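Local coordinates for protein CD38 molecule (Bos taurus, PDB 3P5S) that is a glycosylated, disulfide-rich cell-surface enzyme of the CD38 family, with a mainly helical part and a parallel-sheet part that share a ligand pocket, at residues K53-R58 with D147-C152; Q114-S119 with T195-L200; M135-T140 with V183-F188. All coordinates share one frame; numbering follows the deposited sequence. Where two conformers were deposited one is given.

Contact 1: residues K53-R58 with D147-C152. With AVU ([(2R,3S,4R,5R)-5-(6-amino-9H-purin-9-yl)-3,4-dihydroxytetrahydrofuran-2-yl]methyl [(2R,3R,4R)-4-fluoro-3-hydroxytetrahydrofuran-2-yl]methyl dihydrogen diphosphate), chain E.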
# COMPACT_ATOMS: atom_id res chain seq x y z
N LYS A 53 3.37 -5.12 -20.57
CA LYS A 53 2.71 -4.08 -21.36
C LYS A 53 1.89 -3.18 -20.45
O LYS A 53 1.90 -1.94 -20.57
CB LYS A 53 1.81 -4.69 -22.43
CG LYS A 53 0.99 -3.64 -23.19
CD LYS A 53 0.08 -4.23 -24.27
CE LYS A 53 -1.08 -5.00 -23.65
NZ LYS A 53 -1.82 -4.20 -22.62
N ILE A 54 1.16 -3.81 -19.54
CA ILE A 54 0.36 -3.07 -18.57
C ILE A 54 1.23 -2.12 -17.75
O ILE A 54 1.00 -0.92 -17.72
CB ILE A 54 -0.42 -4.00 -17.65
CG1 ILE A 54 -1.40 -4.84 -18.47
CG2 ILE A 54 -1.14 -3.21 -16.55
CD1 ILE A 54 -2.14 -5.87 -17.66
N ILE A 55 2.25 -2.63 -17.07
CA ILE A 55 3.04 -1.69 -16.27
C ILE A 55 3.68 -0.59 -17.13
O ILE A 55 3.84 0.54 -16.66
CB ILE A 55 4.08 -2.37 -15.32
CG1 ILE A 55 5.22 -3.01 -16.10
CG2 ILE A 55 3.40 -3.37 -14.36
CD1 ILE A 55 6.35 -3.45 -15.16
N GLN A 56 4.02 -0.86 -18.39
CA GLN A 56 4.58 0.23 -19.20
C GLN A 56 3.52 1.25 -19.63
O GLN A 56 3.76 2.46 -19.58
CB GLN A 56 5.41 -0.24 -20.40
CG GLN A 56 6.40 0.86 -20.88
CD GLN A 56 7.46 0.37 -21.89
OE1 GLN A 56 7.72 -0.82 -22.00
NE2 GLN A 56 8.07 1.31 -22.61
N GLU A 57 2.35 0.75 -20.00
CA GLU A 57 1.24 1.63 -20.36
C GLU A 57 0.81 2.49 -19.18
O GLU A 57 0.57 3.68 -19.35
CB GLU A 57 0.04 0.84 -20.87
CG GLU A 57 0.17 0.35 -22.27
CD GLU A 57 -0.97 -0.55 -22.67
OE1 GLU A 57 -1.64 -1.12 -21.77
OE2 GLU A 57 -1.20 -0.71 -23.88
N ARG A 58 0.69 1.88 -18.00
CA ARG A 58 0.32 2.64 -16.80
C ARG A 58 1.40 3.67 -16.46
O ARG A 58 1.10 4.76 -16.01
CB ARG A 58 0.07 1.72 -15.62
CG ARG A 58 -1.19 0.88 -15.74
CD ARG A 58 -1.29 -0.18 -14.62
NE ARG A 58 -2.64 -0.75 -14.55
CZ ARG A 58 -3.14 -1.42 -13.52
NH1 ARG A 58 -2.40 -1.63 -12.43
NH2 ARG A 58 -4.40 -1.87 -13.56
N ASP A 147 -1.08 -1.87 -8.78
CA ASP A 147 -2.42 -2.02 -8.25
C ASP A 147 -3.22 -3.09 -8.96
O ASP A 147 -3.43 -3.01 -10.17
CB ASP A 147 -3.18 -0.68 -8.33
CG ASP A 147 -4.44 -0.68 -7.47
OD1 ASP A 147 -4.46 -1.40 -6.46
OD2 ASP A 147 -5.40 0.06 -7.79
N GLY A 148 -3.67 -4.10 -8.19
CA GLY A 148 -4.54 -5.17 -8.67
C GLY A 148 -3.90 -6.19 -9.58
O GLY A 148 -4.60 -7.01 -10.20
N LEU A 149 -2.58 -6.13 -9.72
CA LEU A 149 -1.91 -7.06 -10.61
C LEU A 149 -1.31 -8.23 -9.81
O LEU A 149 -1.13 -8.14 -8.60
CB LEU A 149 -0.79 -6.35 -11.38
CG LEU A 149 -1.14 -5.14 -12.26
CD1 LEU A 149 0.02 -4.86 -13.20
CD2 LEU A 149 -2.46 -5.37 -13.03
N ARG A 150 -1.00 -9.32 -10.50
CA ARG A 150 -0.28 -10.42 -9.86
C ARG A 150 0.89 -10.70 -10.75
O ARG A 150 0.79 -10.59 -11.97
CB ARG A 150 -1.10 -11.70 -9.83
CG ARG A 150 -2.53 -11.59 -9.41
CD ARG A 150 -3.09 -13.00 -9.14
NE ARG A 150 -2.14 -13.82 -8.38
CZ ARG A 150 -2.18 -14.05 -7.07
NH1 ARG A 150 -3.16 -13.54 -6.33
NH2 ARG A 150 -1.26 -14.82 -6.50
N TRP A 151 2.00 -11.12 -10.17
CA TRP A 151 3.11 -11.56 -10.97
C TRP A 151 4.01 -12.52 -10.23
O TRP A 151 4.15 -12.45 -9.01
CB TRP A 151 3.94 -10.35 -11.43
CG TRP A 151 4.55 -9.55 -10.29
CD1 TRP A 151 5.82 -9.67 -9.79
CD2 TRP A 151 3.93 -8.49 -9.53
NE1 TRP A 151 6.03 -8.77 -8.79
CE2 TRP A 151 4.89 -8.03 -8.60
CE3 TRP A 151 2.67 -7.90 -9.56
CZ2 TRP A 151 4.63 -6.99 -7.70
CZ3 TRP A 151 2.40 -6.85 -8.66
CH2 TRP A 151 3.37 -6.43 -7.73
N CYS A 152 4.62 -13.42 -10.99
CA CYS A 152 5.72 -14.22 -10.49
C CYS A 152 6.47 -14.78 -11.69
O CYS A 152 5.94 -14.84 -12.80
CB CYS A 152 5.23 -15.34 -9.58
SG CYS A 152 4.09 -16.47 -10.44
N1 AVU E . -2.95 -3.50 -4.75
C2 AVU E . -3.08 -4.81 -4.50
N3 AVU E . -2.77 -5.27 -3.27
C4 AVU E . -2.32 -4.45 -2.29
C5 AVU E . -2.18 -3.10 -2.53
C6 AVU E . -2.51 -2.65 -3.79
N6 AVU E . -2.37 -1.25 -4.11
N7 AVU E . -1.72 -2.54 -1.38
C8 AVU E . -1.57 -3.53 -0.46
N9 AVU E . -1.95 -4.70 -1.03
PA AVU E . -5.40 -5.14 4.48
PB AVU E . -3.11 -3.62 5.08
C1' AVU E . -2.01 -6.05 -0.47
O1A AVU E . -5.50 -6.00 5.71
O1B AVU E . -2.44 -4.98 5.14
C1R AVU E . 0.06 -0.24 2.72
C2' AVU E . -1.03 -6.35 0.61
O2' AVU E . -0.33 -7.52 0.32
O2A AVU E . -6.76 -4.72 3.95
O2B AVU E . -2.90 -2.77 6.31
C2R AVU E . -0.81 0.94 2.41
F2R AVU E . -1.26 0.74 1.17
C3' AVU E . -1.81 -6.47 1.83
O3' AVU E . -1.36 -7.51 2.61
O3A AVU E . -4.66 -3.79 4.81
C3R AVU E . -1.94 0.84 3.28
O3R AVU E . -1.98 1.95 4.15
C4' AVU E . -3.28 -6.61 1.41
O4' AVU E . -3.34 -6.41 0.03
C4R AVU E . -1.80 -0.43 4.04
O4R AVU E . -0.43 -0.82 3.88
C5' AVU E . -4.26 -5.69 2.16
O5' AVU E . -4.54 -6.03 3.48
C5R AVU E . -2.77 -1.48 3.59
O5R AVU E . -2.49 -2.83 3.82
O HOH W 1 -6.42 -2.84 -11.62

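Contact 2: residues Q114-S119 with T195-L200. With AVU ([(2R,3S,4R,5R)-5-(6-amino-9H-purin-9-yl)-3,4-dihydroxytetrahydrofuran-2-yl]methyl [(2R,3R,4R)-4-fluoro-3-hydroxytetrahydrofuran-2-yl]methyl dihydrogen diphosphate), chain E.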
# COMPACT_ATOMS: atom_id res chain seq x y z
N GLN A 114 -0.58 15.28 2.33
CA GLN A 114 -1.53 14.67 1.39
C GLN A 114 -1.64 13.16 1.50
O GLN A 114 -2.36 12.53 0.73
CB GLN A 114 -1.13 14.95 -0.07
CG GLN A 114 -1.20 16.39 -0.53
CD GLN A 114 -1.21 16.47 -2.05
OE1 GLN A 114 -1.76 15.59 -2.73
NE2 GLN A 114 -0.59 17.51 -2.59
N GLN A 115 -0.90 12.57 2.42
CA GLN A 115 -0.73 11.13 2.45
C GLN A 115 -1.84 10.44 3.22
O GLN A 115 -2.24 10.88 4.33
CB GLN A 115 0.64 10.77 3.05
CG GLN A 115 1.03 9.32 2.80
CD GLN A 115 2.50 9.06 3.03
OE1 GLN A 115 3.32 9.97 3.01
NE2 GLN A 115 2.85 7.81 3.26
N VAL A 116 -2.33 9.35 2.64
CA VAL A 116 -3.42 8.58 3.25
C VAL A 116 -3.11 7.09 3.33
O VAL A 116 -2.80 6.45 2.33
CB VAL A 116 -4.76 8.80 2.48
CG1 VAL A 116 -5.87 7.92 3.09
CG2 VAL A 116 -5.14 10.27 2.51
N PHE A 117 -3.19 6.54 4.54
CA PHE A 117 -3.07 5.10 4.76
C PHE A 117 -4.45 4.49 4.93
O PHE A 117 -5.41 5.21 5.19
CB PHE A 117 -2.26 4.81 6.02
CG PHE A 117 -0.84 5.30 5.97
CD1 PHE A 117 0.18 4.44 5.60
CD2 PHE A 117 -0.53 6.61 6.30
CE1 PHE A 117 1.49 4.87 5.55
CE2 PHE A 117 0.79 7.06 6.24
CZ PHE A 117 1.80 6.18 5.88
N TRP A 118 -4.55 3.17 4.79
CA TRP A 118 -5.80 2.48 5.03
C TRP A 118 -5.51 1.04 5.46
O TRP A 118 -4.42 0.52 5.23
CB TRP A 118 -6.67 2.47 3.77
CG TRP A 118 -5.93 1.98 2.55
CD1 TRP A 118 -5.22 2.74 1.67
CD2 TRP A 118 -5.80 0.61 2.11
NE1 TRP A 118 -4.68 1.94 0.69
CE2 TRP A 118 -5.01 0.63 0.94
CE3 TRP A 118 -6.29 -0.62 2.57
CZ2 TRP A 118 -4.68 -0.53 0.24
CZ3 TRP A 118 -5.97 -1.78 1.87
CH2 TRP A 118 -5.18 -1.73 0.71
N SER A 119 -6.51 0.39 6.04
CA SER A 119 -6.40 -0.98 6.46
C SER A 119 -7.82 -1.50 6.53
O SER A 119 -8.63 -0.97 7.30
CB SER A 119 -5.72 -1.07 7.84
OG SER A 119 -5.22 -2.37 8.05
N THR A 195 1.03 16.32 8.37
CA THR A 195 -0.14 15.54 8.76
C THR A 195 -0.37 14.37 7.79
O THR A 195 -0.29 14.53 6.57
CB THR A 195 -1.40 16.42 8.86
OG1 THR A 195 -1.23 17.37 9.91
CG2 THR A 195 -2.63 15.56 9.18
N VAL A 196 -0.62 13.19 8.34
CA VAL A 196 -1.02 12.05 7.52
C VAL A 196 -2.32 11.51 8.09
O VAL A 196 -2.61 11.69 9.26
CB VAL A 196 0.04 10.92 7.48
CG1 VAL A 196 1.48 11.49 7.49
CG2 VAL A 196 -0.15 9.97 8.63
N ARG A 197 -3.14 10.88 7.25
CA ARG A 197 -4.42 10.37 7.75
C ARG A 197 -4.50 8.87 7.50
O ARG A 197 -3.87 8.36 6.59
CB ARG A 197 -5.57 11.08 7.08
CG ARG A 197 -5.39 12.58 7.04
CD ARG A 197 -5.51 13.05 5.64
NE ARG A 197 -4.96 14.38 5.51
CZ ARG A 197 -3.69 14.63 5.23
NH1 ARG A 197 -2.81 13.63 5.02
NH2 ARG A 197 -3.30 15.90 5.16
N VAL A 198 -5.27 8.16 8.32
CA VAL A 198 -5.52 6.75 8.09
C VAL A 198 -7.01 6.47 8.22
O VAL A 198 -7.68 6.99 9.12
CB VAL A 198 -4.73 5.85 9.06
CG1 VAL A 198 -5.19 6.07 10.49
CG2 VAL A 198 -4.90 4.37 8.65
N VAL A 199 -7.52 5.65 7.31
CA VAL A 199 -8.93 5.27 7.34
C VAL A 199 -8.98 3.83 7.77
O VAL A 199 -8.36 2.97 7.12
CB VAL A 199 -9.59 5.39 5.96
CG1 VAL A 199 -11.06 4.96 6.01
CG2 VAL A 199 -9.42 6.82 5.39
N LEU A 200 -9.70 3.58 8.86
CA LEU A 200 -9.78 2.25 9.42
C LEU A 200 -11.24 1.83 9.50
O LEU A 200 -12.16 2.64 9.43
CB LEU A 200 -9.14 2.19 10.83
CG LEU A 200 -7.63 2.55 10.91
CD1 LEU A 200 -7.14 2.66 12.36
CD2 LEU A 200 -6.79 1.51 10.16
N1 AVU E . -2.95 -3.50 -4.75
C2 AVU E . -3.08 -4.81 -4.50
N3 AVU E . -2.77 -5.27 -3.27
C4 AVU E . -2.32 -4.45 -2.29
C5 AVU E . -2.18 -3.10 -2.53
C6 AVU E . -2.51 -2.65 -3.79
N6 AVU E . -2.37 -1.25 -4.11
N7 AVU E . -1.72 -2.54 -1.38
C8 AVU E . -1.57 -3.53 -0.46
N9 AVU E . -1.95 -4.70 -1.03
PA AVU E . -5.40 -5.14 4.48
PB AVU E . -3.11 -3.62 5.08
C1' AVU E . -2.01 -6.05 -0.47
O1A AVU E . -5.50 -6.00 5.71
O1B AVU E . -2.44 -4.98 5.14
C1R AVU E . 0.06 -0.24 2.72
C2' AVU E . -1.03 -6.35 0.61
O2' AVU E . -0.33 -7.52 0.32
O2A AVU E . -6.76 -4.72 3.95
O2B AVU E . -2.90 -2.77 6.31
C2R AVU E . -0.81 0.94 2.41
F2R AVU E . -1.26 0.74 1.17
C3' AVU E . -1.81 -6.47 1.83
O3' AVU E . -1.36 -7.51 2.61
O3A AVU E . -4.66 -3.79 4.81
C3R AVU E . -1.94 0.84 3.28
O3R AVU E . -1.98 1.95 4.15
C4' AVU E . -3.28 -6.61 1.41
O4' AVU E . -3.34 -6.41 0.03
C4R AVU E . -1.80 -0.43 4.04
O4R AVU E . -0.43 -0.82 3.88
C5' AVU E . -4.26 -5.69 2.16
O5' AVU E . -4.54 -6.03 3.48
C5R AVU E . -2.77 -1.48 3.59
O5R AVU E . -2.49 -2.83 3.82

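Contact 3: residues M135-T140 with V183-F188. With AVU ([(2R,3S,4R,5R)-5-(6-amino-9H-purin-9-yl)-3,4-dihydroxytetrahydrofuran-2-yl]methyl [(2R,3R,4R)-4-fluoro-3-hydroxytetrahydrofuran-2-yl]methyl dihydrogen diphosphate), chain E.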
# COMPACT_ATOMS: atom_id res chain seq x y z
N MET A 135 -3.50 11.41 -1.52
CA MET A 135 -2.92 10.27 -2.23
C MET A 135 -2.74 9.07 -1.31
O MET A 135 -2.23 9.20 -0.20
CB MET A 135 -1.57 10.66 -2.87
CG MET A 135 -1.65 11.77 -3.92
SD MET A 135 -0.01 12.24 -4.55
CE MET A 135 0.48 10.71 -5.32
N THR A 136 -3.19 7.91 -1.78
CA THR A 136 -2.93 6.66 -1.09
C THR A 136 -1.71 6.04 -1.75
O THR A 136 -1.19 6.59 -2.71
CB THR A 136 -4.13 5.68 -1.18
OG1 THR A 136 -4.40 5.39 -2.56
CG2 THR A 136 -5.36 6.27 -0.47
N LEU A 137 -1.25 4.92 -1.22
CA LEU A 137 -0.14 4.19 -1.85
C LEU A 137 -0.45 3.89 -3.34
O LEU A 137 0.46 3.89 -4.19
CB LEU A 137 0.16 2.91 -1.08
CG LEU A 137 1.31 2.11 -1.72
CD1 LEU A 137 2.54 3.02 -1.81
CD2 LEU A 137 1.60 0.86 -0.91
N GLU A 138 -1.72 3.64 -3.66
CA GLU A 138 -2.12 3.32 -5.02
C GLU A 138 -1.97 4.54 -5.95
O GLU A 138 -2.05 4.42 -7.18
CB GLU A 138 -3.56 2.77 -5.08
CG GLU A 138 -3.77 1.40 -4.41
CD GLU A 138 -3.46 1.37 -2.89
OE1 GLU A 138 -3.54 2.43 -2.22
OE2 GLU A 138 -3.14 0.28 -2.36
N ASP A 139 -1.74 5.71 -5.37
CA ASP A 139 -1.61 6.92 -6.18
C ASP A 139 -0.17 7.33 -6.41
O ASP A 139 0.10 8.35 -7.07
CB ASP A 139 -2.40 8.07 -5.56
CG ASP A 139 -3.88 7.77 -5.44
OD1 ASP A 139 -4.46 7.32 -6.44
OD2 ASP A 139 -4.44 7.97 -4.34
N THR A 140 0.77 6.56 -5.87
CA THR A 140 2.17 6.78 -6.20
C THR A 140 2.44 6.07 -7.52
O THR A 140 1.70 5.17 -7.95
CB THR A 140 3.15 6.17 -5.16
OG1 THR A 140 2.99 4.75 -5.14
CG2 THR A 140 2.96 6.76 -3.75
N VAL A 183 7.67 -3.82 1.06
CA VAL A 183 8.77 -2.87 0.96
C VAL A 183 8.32 -1.49 0.45
O VAL A 183 8.81 -0.45 0.91
CB VAL A 183 9.92 -3.39 0.08
CG1 VAL A 183 9.42 -3.65 -1.30
CG2 VAL A 183 11.01 -2.33 -0.00
N LEU A 184 7.39 -1.47 -0.50
CA LEU A 184 6.87 -0.20 -0.99
C LEU A 184 6.16 0.55 0.16
O LEU A 184 6.31 1.76 0.33
CB LEU A 184 5.90 -0.40 -2.18
CG LEU A 184 5.66 0.86 -3.03
CD1 LEU A 184 6.87 1.16 -3.90
CD2 LEU A 184 4.41 0.77 -3.91
N SER A 185 5.38 -0.18 0.94
CA SER A 185 4.67 0.40 2.09
C SER A 185 5.63 0.95 3.12
O SER A 185 5.39 2.01 3.69
CB SER A 185 3.82 -0.66 2.77
OG SER A 185 2.78 -1.07 1.92
N GLU A 186 6.69 0.21 3.40
CA GLU A 186 7.70 0.68 4.34
C GLU A 186 8.27 2.01 3.89
O GLU A 186 8.33 2.97 4.68
CB GLU A 186 8.84 -0.34 4.50
CG GLU A 186 9.77 0.03 5.65
CD GLU A 186 11.08 -0.76 5.64
OE1 GLU A 186 11.08 -1.96 5.32
OE2 GLU A 186 12.12 -0.14 5.95
N ARG A 187 8.71 2.07 2.63
CA ARG A 187 9.24 3.31 2.07
C ARG A 187 8.21 4.43 2.04
O ARG A 187 8.54 5.58 2.29
CB ARG A 187 9.81 3.10 0.68
CG ARG A 187 10.88 2.02 0.59
CD ARG A 187 12.29 2.55 1.00
NE ARG A 187 12.49 3.97 0.65
CZ ARG A 187 13.32 4.40 -0.30
NH1 ARG A 187 14.03 3.55 -1.02
NH2 ARG A 187 13.43 5.70 -0.55
N PHE A 188 6.96 4.08 1.71
CA PHE A 188 5.83 4.99 1.76
C PHE A 188 5.73 5.64 3.15
O PHE A 188 5.54 6.84 3.28
CB PHE A 188 4.57 4.18 1.45
CG PHE A 188 3.28 4.98 1.31
CD1 PHE A 188 3.13 5.96 0.34
CD2 PHE A 188 2.18 4.62 2.06
CE1 PHE A 188 1.91 6.64 0.19
CE2 PHE A 188 0.95 5.28 1.91
CZ PHE A 188 0.81 6.29 0.97
N1 AVU E . -2.95 -3.50 -4.75
C2 AVU E . -3.08 -4.81 -4.50
N3 AVU E . -2.77 -5.27 -3.27
C4 AVU E . -2.32 -4.45 -2.29
C5 AVU E . -2.18 -3.10 -2.53
C6 AVU E . -2.51 -2.65 -3.79
N6 AVU E . -2.37 -1.25 -4.11
N7 AVU E . -1.72 -2.54 -1.38
C8 AVU E . -1.57 -3.53 -0.46
N9 AVU E . -1.95 -4.70 -1.03
PA AVU E . -5.40 -5.14 4.48
PB AVU E . -3.11 -3.62 5.08
C1' AVU E . -2.01 -6.05 -0.47
O1A AVU E . -5.50 -6.00 5.71
O1B AVU E . -2.44 -4.98 5.14
C1R AVU E . 0.06 -0.24 2.72
C2' AVU E . -1.03 -6.35 0.61
O2' AVU E . -0.33 -7.52 0.32
O2A AVU E . -6.76 -4.72 3.95
O2B AVU E . -2.90 -2.77 6.31
C2R AVU E . -0.81 0.94 2.41
F2R AVU E . -1.26 0.74 1.17
C3' AVU E . -1.81 -6.47 1.83
O3' AVU E . -1.36 -7.51 2.61
O3A AVU E . -4.66 -3.79 4.81
C3R AVU E . -1.94 0.84 3.28
O3R AVU E . -1.98 1.95 4.15
C4' AVU E . -3.28 -6.61 1.41
O4' AVU E . -3.34 -6.41 0.03
C4R AVU E . -1.80 -0.43 4.04
O4R AVU E . -0.43 -0.82 3.88
C5' AVU E . -4.26 -5.69 2.16
O5' AVU E . -4.54 -6.03 3.48
C5R AVU E . -2.77 -1.48 3.59
O5R AVU E . -2.49 -2.83 3.82

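Contact 1: residues K53-R58 with D147-C152
R58 reaches across to the backbone carbonyl of D147 and grips it with one nearly straight bond: NH1 lies 2.8 Å from D147 O, with an N-H...O angle of 177°. The oxygen is met on a lone pair in its carbonyl plane, and that same oxygen sits within the guanidinium plane, so the bond also fixes how the flat group is turned. The extended chain from CG to NE carries the group this far. A water at the guanidinium edge accepts from R58 NH2 at 3.0 Å and returns a weak bond to D147 O.

Over one guanidinium face lies L149, whose CD2 stands 3.8 Å from R58 NH1. Its other branch, CD1, points into the helix surface and touches two methyls, I54 CG2 and I55 CG2, at 3.9 Å each, so this one methyl of L149 rests against two consecutive isoleucines of the helix.

These contacts belong to the helical part of the CD38 fold. They fasten helix 51-66 to the exit of helix 141-146, where D147 is the first residue to leave helical geometry. R58 NH1 also bonds L145 O, so a positive charge meets two carbonyls at that helix end and probably steadies its dipole.

The backbone thus pinned carries D147 into the pocket. With CG anti to the backbone N (chi1 -165°), OD1 comes within 3.1 Å of AVU N6, a weak hydrogen bond, and forms a salt bridge with K122. Further along, W151 packs among F51, F82 and F86, and C152 is disulfide-linked to C165.

Contact 2: residues Q114-S119 with T195-L200
The F117 ring turns its edge to the second strand: R197 O lies in the ring plane beside CD2, and AVU O3R lies near the plane beside CD1, on the other flank. W118 uses a face instead: AVU C5R stands over its indole, 3.6 Å above the plane and offset toward the rim. The R197 guanidinium is met in plane by Q115 O at one edge, and T195 CG2 lies over one of its faces.

Q115 O takes two donors, R197 N at 3.1 Å and R197 NH1 at 2.9 Å; a bend at chi2 (126°) folds the side chain back to this carbonyl, and the NH1 bond is the more bent (131°). The parallel ladder continues through F117 N to R197 O (2.8 Å) and V199 N to F117 O (3.0 Å). W118 N instead points out of the ladder to AVU O3R at 2.9 Å, and S119 OG donates to AVU O2B, so the end of the edge strand holds the ligand.

Strands 115-119 and 195-201 open the four-stranded parallel sheet of this fold. V199 and R197 lean on helix 122-132, V198 touches strand 227-234 beyond, and F117 meets F188 of helix 176-191.

Contact 3: residues M135-T140 with V183-F188
L137 lies over the F188 ring, and here the packing is tight. Its CD1 is 4.0 Å from the ring centroid and only 23° off the normal, a CH-pi contact over the face, though set toward the rim. The backbone joins in: L137 N comes within 3.3 Å of F188 CZ. A chi1 of 179° swings L137 CG away from its own N, and the two branches divide their work. CD1 also meets L184 CD2 at 3.6 Å, while CD2 turns to S185 OG at the same distance and faces AVU F2R on the pocket side.

Toward T140 and M135 the fit slackens. T140 CG2 stays 4.1 Å from F188 CE1, and M135, on the partly exposed side of the contact, reaches the ring edge through its carbonyl oxygen alone.

Internal bonds shape the 3-10 turn 137-139. T136 N bonds D139 OD2 at 2.8 Å, and L137 O accepts from both T140 N and T140 OG1. T140 is the N-cap of helix 141-146, where its hydroxyl also serves G143 N. The turn aims E138 at AVU N6, although the modelled separation is implausibly short and should be treated with caution; E138 OE1 accepts a hydrogen bond from W118 NE1. S185 OG, bonded to W181 O, borders AVU C1R.

The turn is thus pressed against helix 176-191, whose L184 also touches helix 100-105 and whose S185 and F188 also touch helix 213-218, with strand 115-119 touching T136.

From the N terminus, the chain leaves helix 51-66, runs through strand 115-119 and the 135-140 turn, and closes its first loop at contact 1 when it exits helix 141-146. Helix 176-191 then closes contact 3, and the strand that follows it closes contact 2, which encloses contact 3 along the sequence. Contact 1 crosses both. Contacts 2 and 3 touch directly, through probable backbone bonds of M135 with Q114 and V116. Contacts 1 and 3 meet where D147 packs on E138. Contacts 1 and 2 have centres 24 Å apart and do not touch, yet all three border AVU, which spans from the helical part to the sheet.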